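Local coordinates for putative flagellar protein FliS (Parabacteroides merdae ATCC 43184, PDB 4YOK), which is of unknown function and belongs to the DUF3823 family, with a transthyretin-like N-terminal domain followed by a probable E-set-like domain, at residues K130-A144 / A178-N190. Numbering follows the deposited sequence.
Sequences KISRVMLLLSKTQFA and AKALYARVGVLAN
Ser139 and Tyr182 exchange two backbone hydrogen bonds, and the same pairing recurs at Leu137–Arg184 and Met135–Gly186, joining strands 131-139 and 182-189 antiparallel. A classic beta bulge interrupts it: Leu188 O accepts from Ser132 N at 2.7 Å and, weakly, from Arg133 N at 3.3 Å, while Leu188 N returns a nearly straight bond to Arg133 O.

Apolar contacts line one face, where Val134 lies beside Val187, Leu136 beside Val185, and Leu138 CD2 rests 3.8 Å from Ala183 CB. On the other face, Leu188 CD2 sits over the centre of the Arg133 guanidinium, 3.7 Å from CZ.

Beyond the strand, the chain folds back over Tyr182, whose ring receives Gln142 CA on its face, 3.9 Å from the centroid. Arg184 carries its extended side chain (chi1 -151°, CG roughly opposite the backbone N) to Ala144 O, which NH1 reaches at 2.9 Å; its NE and NH2 bind Ser198 O and Leu25 O, so three carbonyls fix this buried guanidinium.

Both strands are central in a four-stranded sheet, flanked by 151-155 and 196-202, and the face bearing Leu138, Val185 and Val187 packs against strand 102-111, consistent with an E-set-like beta sandwich.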
ATOM      1  N   LYS A 130       8.871  -4.655  14.678  1.00 21.14           N
ATOM      2  CA  LYS A 130       9.457  -3.405  15.146  1.00 20.95           C
ATOM      3  C   LYS A 130       9.369  -2.367  14.043  1.00 23.25           C
ATOM      4  O   LYS A 130       9.532  -2.714  12.869  1.00 20.45           O
ATOM      5  CB  LYS A 130      10.932  -3.597  15.568  1.00 23.73           C
ATOM      6  CG  LYS A 130      11.168  -4.558  16.744  1.00 35.65           C
ATOM      7  CD  LYS A 130      10.631  -4.024  18.081  1.00 52.53           C
ATOM      8  CE  LYS A 130      10.773  -5.008  19.222  1.00 69.40           C
ATOM      9  NZ  LYS A 130      12.148  -5.011  19.788  1.00 82.19           N
ATOM     10  N   ILE A 131       9.215  -1.097  14.413  1.00 20.67           N
ATOM     11  CA  ILE A 131       9.136  -0.022  13.405  1.00 19.55           C
ATOM     12  C   ILE A 131      10.547   0.405  12.990  1.00 23.62           C
ATOM     13  O   ILE A 131      11.370   0.701  13.847  1.00 23.43           O
ATOM     14  CB  ILE A 131       8.316   1.205  13.905  1.00 22.47           C
ATOM     15  CG1 ILE A 131       6.859   0.824  14.265  1.00 22.62           C
ATOM     16  CG2 ILE A 131       8.363   2.369  12.883  1.00 20.08           C
ATOM     17  CD1 ILE A 131       6.131   1.838  15.119  1.00 26.60           C
ATOM     18  N   SER A 132      10.820   0.424  11.675  1.00 19.52           N
ATOM     19  CA  SER A 132      12.105   0.870  11.116  1.00 20.18           C
ATOM     20  C   SER A 132      12.060   2.406  10.931  1.00 23.79           C
ATOM     21  O   SER A 132      12.924   3.131  11.441  1.00 23.04           O
ATOM     22  CB  SER A 132      12.381   0.159   9.788  1.00 22.20           C
ATOM     23  OG  SER A 132      13.539   0.708   9.175  1.00 29.46           O
ATOM     24  N   ARG A 133      10.993   2.904  10.270  1.00 18.92           N
ATOM     25  CA  ARG A 133      10.822   4.339  10.107  1.00 18.40           C
ATOM     26  C   ARG A 133       9.373   4.698   9.844  1.00 20.39           C
ATOM     27  O   ARG A 133       8.592   3.871   9.368  1.00 18.23           O
ATOM     28  CB  ARG A 133      11.728   4.929   8.994  1.00 22.11           C
ATOM     29  CG  ARG A 133      11.492   4.407   7.601  1.00 27.97           C
ATOM     30  CD  ARG A 133      12.401   5.134   6.633  1.00 37.56           C
ATOM     31  NE  ARG A 133      12.197   4.681   5.260  1.00 46.51           N
ATOM     32  CZ  ARG A 133      13.028   3.882   4.598  1.00 58.15           C
ATOM     33  NH1 ARG A 133      14.144   3.450   5.172  1.00 40.78           N
ATOM     34  NH2 ARG A 133      12.760   3.524   3.349  1.00 43.17           N
ATOM     35  N   VAL A 134       9.038   5.937  10.192  1.00 16.66           N
ATOM     36  CA  VAL A 134       7.748   6.565   9.940  1.00 16.71           C
ATOM     37  C   VAL A 134       8.034   7.736   8.988  1.00 20.12           C
ATOM     38  O   VAL A 134       9.006   8.482   9.186  1.00 20.45           O
ATOM     39  CB  VAL A 134       7.061   6.981  11.257  1.00 20.44           C
ATOM     40  CG1 VAL A 134       5.768   7.723  10.981  1.00 20.24           C
ATOM     41  CG2 VAL A 134       6.791   5.750  12.126  1.00 20.47           C
HETATM   42  N   MSE A 135       7.200   7.896   7.969  1.00 16.58           N
HETATM   43  CA  MSE A 135       7.420   8.923   6.944  1.00 16.68           C
HETATM   44  C   MSE A 135       6.218   9.838   6.795  1.00 20.31           C
HETATM   45  O   MSE A 135       5.075   9.370   6.724  1.00 20.51           O
HETATM   46  CB  MSE A 135       7.736   8.271   5.574  1.00 19.79           C
HETATM   47  CG  MSE A 135       8.964   7.372   5.610  1.00 25.83           C
HETATM   48 SE   MSE A 135       9.096   6.359   3.961  0.75 33.01          SE
HETATM   49  CE  MSE A 135       7.766   4.935   4.493  1.00 29.26           C
ATOM     50  N   LEU A 136       6.488  11.144   6.768  1.00 16.17           N
ATOM     51  CA  LEU A 136       5.506  12.205   6.524  1.00 16.41           C
ATOM     52  C   LEU A 136       5.739  12.643   5.100  1.00 19.43           C
ATOM     53  O   LEU A 136       6.872  12.971   4.751  1.00 18.44           O
ATOM     54  CB  LEU A 136       5.669  13.351   7.538  1.00 17.37           C
ATOM     55  CG  LEU A 136       4.733  13.299   8.756  1.00 22.61           C
ATOM     56  CD1 LEU A 136       4.865  12.006   9.539  1.00 22.59           C
ATOM     57  CD2 LEU A 136       4.880  14.529   9.628  1.00 23.05           C
ATOM     58  N   LEU A 137       4.705  12.546   4.246  1.00 15.42           N
ATOM     59  CA  LEU A 137       4.832  12.819   2.820  1.00 14.55           C
ATOM     60  C   LEU A 137       3.834  13.816   2.296  1.00 17.52           C
ATOM     61  O   LEU A 137       2.673  13.835   2.729  1.00 16.70           O
ATOM     62  CB  LEU A 137       4.630  11.496   2.028  1.00 14.78           C
ATOM     63  CG  LEU A 137       5.469  10.290   2.453  1.00 18.47           C
ATOM     64  CD1 LEU A 137       4.858   8.974   1.947  1.00 16.72           C
ATOM     65  CD2 LEU A 137       6.916  10.444   2.004  1.00 18.45           C
ATOM     66  N   LEU A 138       4.273  14.625   1.315  1.00 14.44           N
ATOM     67  CA  LEU A 138       3.412  15.533   0.567  1.00 16.04           C
ATOM     68  C   LEU A 138       3.668  15.316  -0.917  1.00 19.14           C
ATOM     69  O   LEU A 138       4.804  15.028  -1.314  1.00 18.02           O
ATOM     70  CB  LEU A 138       3.604  17.020   0.921  1.00 16.23           C
ATOM     71  CG  LEU A 138       3.225  17.449   2.351  1.00 20.38           C
ATOM     72  CD1 LEU A 138       3.817  18.825   2.680  1.00 20.03           C
ATOM     73  CD2 LEU A 138       1.700  17.476   2.541  1.00 18.94           C
ATOM     74  N   SER A 139       2.619  15.444  -1.727  1.00 15.98           N
ATOM     75  CA  SER A 139       2.738  15.311  -3.172  1.00 14.56           C
ATOM     76  C   SER A 139       1.880  16.367  -3.864  1.00 20.52           C
ATOM     77  O   SER A 139       0.860  16.770  -3.303  1.00 19.89           O
ATOM     78  CB  SER A 139       2.286  13.907  -3.600  1.00 16.57           C
ATOM     79  OG  SER A 139       2.312  13.792  -5.017  1.00 20.32           O
ATOM     80  N   LYS A 140       2.275  16.800  -5.080  1.00 18.42           N
ATOM     81  CA  LYS A 140       1.482  17.682  -5.955  1.00 19.31           C
ATOM     82  C   LYS A 140       0.355  16.907  -6.658  1.00 21.40           C
ATOM     83  O   LYS A 140      -0.470  17.525  -7.348  1.00 21.63           O
ATOM     84  CB  LYS A 140       2.367  18.266  -7.088  1.00 23.89           C
ATOM     85  CG  LYS A 140       3.327  19.356  -6.691  1.00 42.84           C
ATOM     86  CD  LYS A 140       3.908  20.043  -7.928  1.00 46.96           C
ATOM     87  CE  LYS A 140       4.947  19.233  -8.670  1.00 58.15           C
ATOM     88  NZ  LYS A 140       5.818  20.095  -9.513  1.00 71.27           N
ATOM     89  N   THR A 141       0.447  15.563  -6.659  1.00 17.66           N
ATOM     90  CA  THR A 141      -0.497  14.687  -7.369  1.00 17.29           C
ATOM     91  C   THR A 141      -1.174  13.715  -6.422  1.00 19.18           C
ATOM     92  O   THR A 141      -0.760  13.578  -5.270  1.00 17.88           O
ATOM     93  CB  THR A 141       0.202  13.896  -8.521  1.00 22.38           C
ATOM     94  OG1 THR A 141       0.856  12.754  -7.976  1.00 22.80           O
ATOM     95  CG2 THR A 141       1.180  14.747  -9.343  1.00 21.76           C
ATOM     96  N   GLN A 142      -2.187  12.979  -6.940  1.00 18.03           N
ATOM     97  CA  GLN A 142      -2.934  11.952  -6.187  1.00 17.69           C
ATOM     98  C   GLN A 142      -2.032  10.809  -5.750  1.00 20.58           C
ATOM     99  O   GLN A 142      -2.444  10.001  -4.917  1.00 21.20           O
ATOM    100  CB  GLN A 142      -4.065  11.359  -7.055  1.00 19.21           C
ATOM    101  CG  GLN A 142      -5.097  12.343  -7.553  1.00 36.63           C
ATOM    102  CD  GLN A 142      -5.846  11.790  -8.749  1.00 64.22           C
ATOM    103  OE1 GLN A 142      -5.787  10.591  -9.076  1.00 63.45           O
ATOM    104  NE2 GLN A 142      -6.541  12.662  -9.453  1.00 55.07           N
ATOM    105  N   PHE A 143      -0.822  10.697  -6.352  1.00 16.68           N
ATOM    106  CA  PHE A 143       0.120   9.628  -5.971  1.00 16.30           C
ATOM    107  C   PHE A 143       1.136  10.139  -4.963  1.00 20.26           C
ATOM    108  O   PHE A 143       1.839  11.124  -5.233  1.00 20.72           O
ATOM    109  CB  PHE A 143       0.854   9.067  -7.212  1.00 18.30           C
ATOM    110  CG  PHE A 143      -0.063   8.288  -8.124  1.00 20.12           C
ATOM    111  CD1 PHE A 143      -0.365   6.953  -7.859  1.00 23.52           C
ATOM    112  CD2 PHE A 143      -0.636   8.889  -9.239  1.00 23.12           C
ATOM    113  CE1 PHE A 143      -1.219   6.233  -8.698  1.00 24.88           C
ATOM    114  CE2 PHE A 143      -1.500   8.170 -10.075  1.00 26.91           C
ATOM    115  CZ  PHE A 143      -1.781   6.841  -9.800  1.00 24.79           C
ATOM    116  N   ALA A 144       1.223   9.472  -3.807  1.00 17.50           N
ATOM    117  CA  ALA A 144       2.202   9.850  -2.772  1.00 17.36           C
ATOM    118  C   ALA A 144       2.753   8.606  -2.138  1.00 21.35           C
ATOM    119  O   ALA A 144       1.979   7.771  -1.675  1.00 21.72           O
ATOM    120  CB  ALA A 144       1.556  10.748  -1.711  1.00 18.14           C
ATOM    121  N   ALA A 178       2.761  24.614  -5.369  1.00 24.52           N
ATOM    122  CA  ALA A 178       1.849  23.522  -5.732  1.00 24.04           C
ATOM    123  C   ALA A 178       0.384  23.997  -5.887  1.00 28.18           C
ATOM    124  O   ALA A 178      -0.135  24.627  -4.982  1.00 29.07           O
ATOM    125  CB  ALA A 178       1.939  22.421  -4.686  1.00 23.09           C
ATOM    126  N   LYS A 179      -0.275  23.677  -7.016  1.00 24.42           N
ATOM    127  CA  LYS A 179      -1.687  24.060  -7.216  1.00 26.12           C
ATOM    128  C   LYS A 179      -2.611  23.093  -6.483  1.00 30.30           C
ATOM    129  O   LYS A 179      -3.734  23.450  -6.140  1.00 33.26           O
ATOM    130  CB  LYS A 179      -2.058  24.149  -8.699  1.00 29.32           C
ATOM    131  CG  LYS A 179      -1.353  25.295  -9.403  1.00 37.83           C
ATOM    132  CD  LYS A 179      -1.846  25.474 -10.825  1.00 45.74           C
ATOM    133  CE  LYS A 179      -0.897  26.329 -11.628  1.00 58.16           C
ATOM    134  NZ  LYS A 179      -1.282  26.380 -13.065  1.00 72.11           N
ATOM    135  N   ALA A 180      -2.142  21.882  -6.254  1.00 23.17           N
ATOM    136  CA  ALA A 180      -2.863  20.857  -5.497  1.00 22.14           C
ATOM    137  C   ALA A 180      -1.878  20.228  -4.556  1.00 25.39           C
ATOM    138  O   ALA A 180      -0.707  20.112  -4.916  1.00 23.93           O
ATOM    139  CB  ALA A 180      -3.468  19.813  -6.429  1.00 22.67           C
ATOM    140  N   LEU A 181      -2.324  19.836  -3.356  1.00 22.95           N
ATOM    141  CA  LEU A 181      -1.413  19.242  -2.386  1.00 21.75           C
ATOM    142  C   LEU A 181      -2.077  18.066  -1.702  1.00 22.41           C
ATOM    143  O   LEU A 181      -3.213  18.175  -1.217  1.00 21.45           O
ATOM    144  CB  LEU A 181      -0.963  20.307  -1.351  1.00 23.04           C
ATOM    145  CG  LEU A 181       0.232  19.952  -0.463  1.00 27.31           C
ATOM    146  CD1 LEU A 181       1.545  19.918  -1.279  1.00 26.71           C
ATOM    147  CD2 LEU A 181       0.346  20.935   0.713  1.00 30.05           C
ATOM    148  N   TYR A 182      -1.362  16.944  -1.660  1.00 18.56           N
ATOM    149  CA  TYR A 182      -1.857  15.689  -1.076  1.00 16.75           C
ATOM    150  C   TYR A 182      -0.905  15.207   0.007  1.00 20.89           C
ATOM    151  O   TYR A 182       0.304  15.368  -0.134  1.00 20.75           O
ATOM    152  CB  TYR A 182      -1.994  14.621  -2.174  1.00 17.64           C
ATOM    153  CG  TYR A 182      -2.991  14.963  -3.260  1.00 19.04           C
ATOM    154  CD1 TYR A 182      -2.650  15.818  -4.304  1.00 20.64           C
ATOM    155  CD2 TYR A 182      -4.266  14.397  -3.268  1.00 19.69           C
ATOM    156  CE1 TYR A 182      -3.557  16.121  -5.317  1.00 21.53           C
ATOM    157  CE2 TYR A 182      -5.178  14.685  -4.287  1.00 20.55           C
ATOM    158  CZ  TYR A 182      -4.813  15.538  -5.315  1.00 26.13           C
ATOM    159  OH  TYR A 182      -5.696  15.825  -6.336  1.00 28.59           O
ATOM    160  N   ALA A 183      -1.439  14.658   1.103  1.00 18.24           N
ATOM    161  CA  ALA A 183      -0.621  14.192   2.216  1.00 17.28           C
ATOM    162  C   ALA A 183      -0.806  12.711   2.433  1.00 19.06           C
ATOM    163  O   ALA A 183      -1.859  12.150   2.099  1.00 18.34           O
ATOM    164  CB  ALA A 183      -0.970  14.955   3.494  1.00 18.60           C
ATOM    165  N   ARG A 184       0.205  12.082   3.037  1.00 15.89           N
ATOM    166  CA  ARG A 184       0.153  10.661   3.372  1.00 14.78           C
ATOM    167  C   ARG A 184       1.167  10.369   4.467  1.00 18.33           C
ATOM    168  O   ARG A 184       2.181  11.075   4.592  1.00 17.06           O
ATOM    169  CB  ARG A 184       0.444   9.782   2.119  1.00 13.95           C
ATOM    170  CG  ARG A 184      -0.235   8.415   2.158  1.00 16.15           C
ATOM    171  CD  ARG A 184       0.112   7.596   0.909  1.00 17.74           C
ATOM    172  NE  ARG A 184      -0.787   6.448   0.704  1.00 17.88           N
ATOM    173  CZ  ARG A 184      -0.543   5.440  -0.133  1.00 23.28           C
ATOM    174  NH1 ARG A 184       0.575   5.420  -0.853  1.00 14.62           N
ATOM    175  NH2 ARG A 184      -1.405   4.428  -0.237  1.00 15.72           N
ATOM    176  N   VAL A 185       0.934   9.300   5.228  1.00 14.56           N
ATOM    177  CA  VAL A 185       1.944   8.872   6.193  1.00 15.17           C
ATOM    178  C   VAL A 185       2.273   7.405   5.885  1.00 18.22           C
ATOM    179  O   VAL A 185       1.415   6.686   5.355  1.00 16.17           O
ATOM    180  CB  VAL A 185       1.620   9.112   7.683  1.00 20.74           C
ATOM    181  CG1 VAL A 185       1.609  10.613   8.006  1.00 21.76           C
ATOM    182  CG2 VAL A 185       0.316   8.439   8.106  1.00 21.06           C
ATOM    183  N   GLY A 186       3.500   7.006   6.188  1.00 15.69           N
ATOM    184  CA  GLY A 186       3.953   5.635   5.959  1.00 16.25           C
ATOM    185  C   GLY A 186       4.650   5.052   7.168  1.00 18.78           C
ATOM    186  O   GLY A 186       5.248   5.790   7.950  1.00 17.04           O
ATOM    187  N   VAL A 187       4.552   3.727   7.343  1.00 16.20           N
ATOM    188  CA  VAL A 187       5.203   2.988   8.424  1.00 15.52           C
ATOM    189  C   VAL A 187       5.870   1.757   7.804  1.00 18.89           C
ATOM    190  O   VAL A 187       5.205   0.916   7.187  1.00 17.48           O
ATOM    191  CB  VAL A 187       4.251   2.607   9.598  1.00 18.90           C
ATOM    192  CG1 VAL A 187       4.968   1.719  10.624  1.00 20.14           C
ATOM    193  CG2 VAL A 187       3.682   3.860  10.279  1.00 18.53           C
ATOM    194  N   LEU A 188       7.188   1.693   7.943  1.00 16.70           N
ATOM    195  CA  LEU A 188       8.014   0.586   7.472  1.00 16.12           C
ATOM    196  C   LEU A 188       8.479  -0.244   8.671  1.00 20.79           C
ATOM    197  O   LEU A 188       9.026   0.299   9.620  1.00 19.83           O
ATOM    198  CB  LEU A 188       9.230   1.126   6.691  1.00 16.11           C
ATOM    199  CG  LEU A 188      10.228   0.077   6.182  1.00 19.31           C
ATOM    200  CD1 LEU A 188       9.637  -0.717   4.999  1.00 19.73           C
ATOM    201  CD2 LEU A 188      11.548   0.746   5.771  1.00 21.19           C
ATOM    202  N   ALA A 189       8.267  -1.556   8.604  1.00 17.59           N
ATOM    203  CA  ALA A 189       8.673  -2.529   9.616  1.00 17.42           C
ATOM    204  C   ALA A 189      10.102  -2.982   9.376  1.00 22.04           C
ATOM    205  O   ALA A 189      10.513  -3.110   8.214  1.00 20.07           O
ATOM    206  CB  ALA A 189       7.741  -3.729   9.545  1.00 17.78           C
ATOM    207  N   ASN A 190      10.851  -3.281  10.466  1.00 20.44           N
ATOM    208  CA  ASN A 190      12.179  -3.906  10.369  1.00 19.52           C
ATOM    209  C   ASN A 190      12.063  -5.183   9.545  1.00 24.40           C
ATOM    210  O   ASN A 190      11.153  -5.996   9.793  1.00 25.64           O
ATOM    211  CB  ASN A 190      12.707  -4.279  11.792  1.00 20.57           C
ATOM    212  CG  ASN A 190      13.391  -3.171  12.537  1.00 46.52           C
ATOM    213  OD1 ASN A 190      13.429  -2.035  12.100  1.00 37.05           O
ATOM    214  ND2 ASN A 190      13.968  -3.492  13.688  1.00 47.55           N
TER
HETATM  215  O   HOH W   1       9.823  -6.230  12.157  1.00 31.02           O
HETATM  216  O   HOH W   2      -7.754  15.214  -8.709  1.00 60.93           O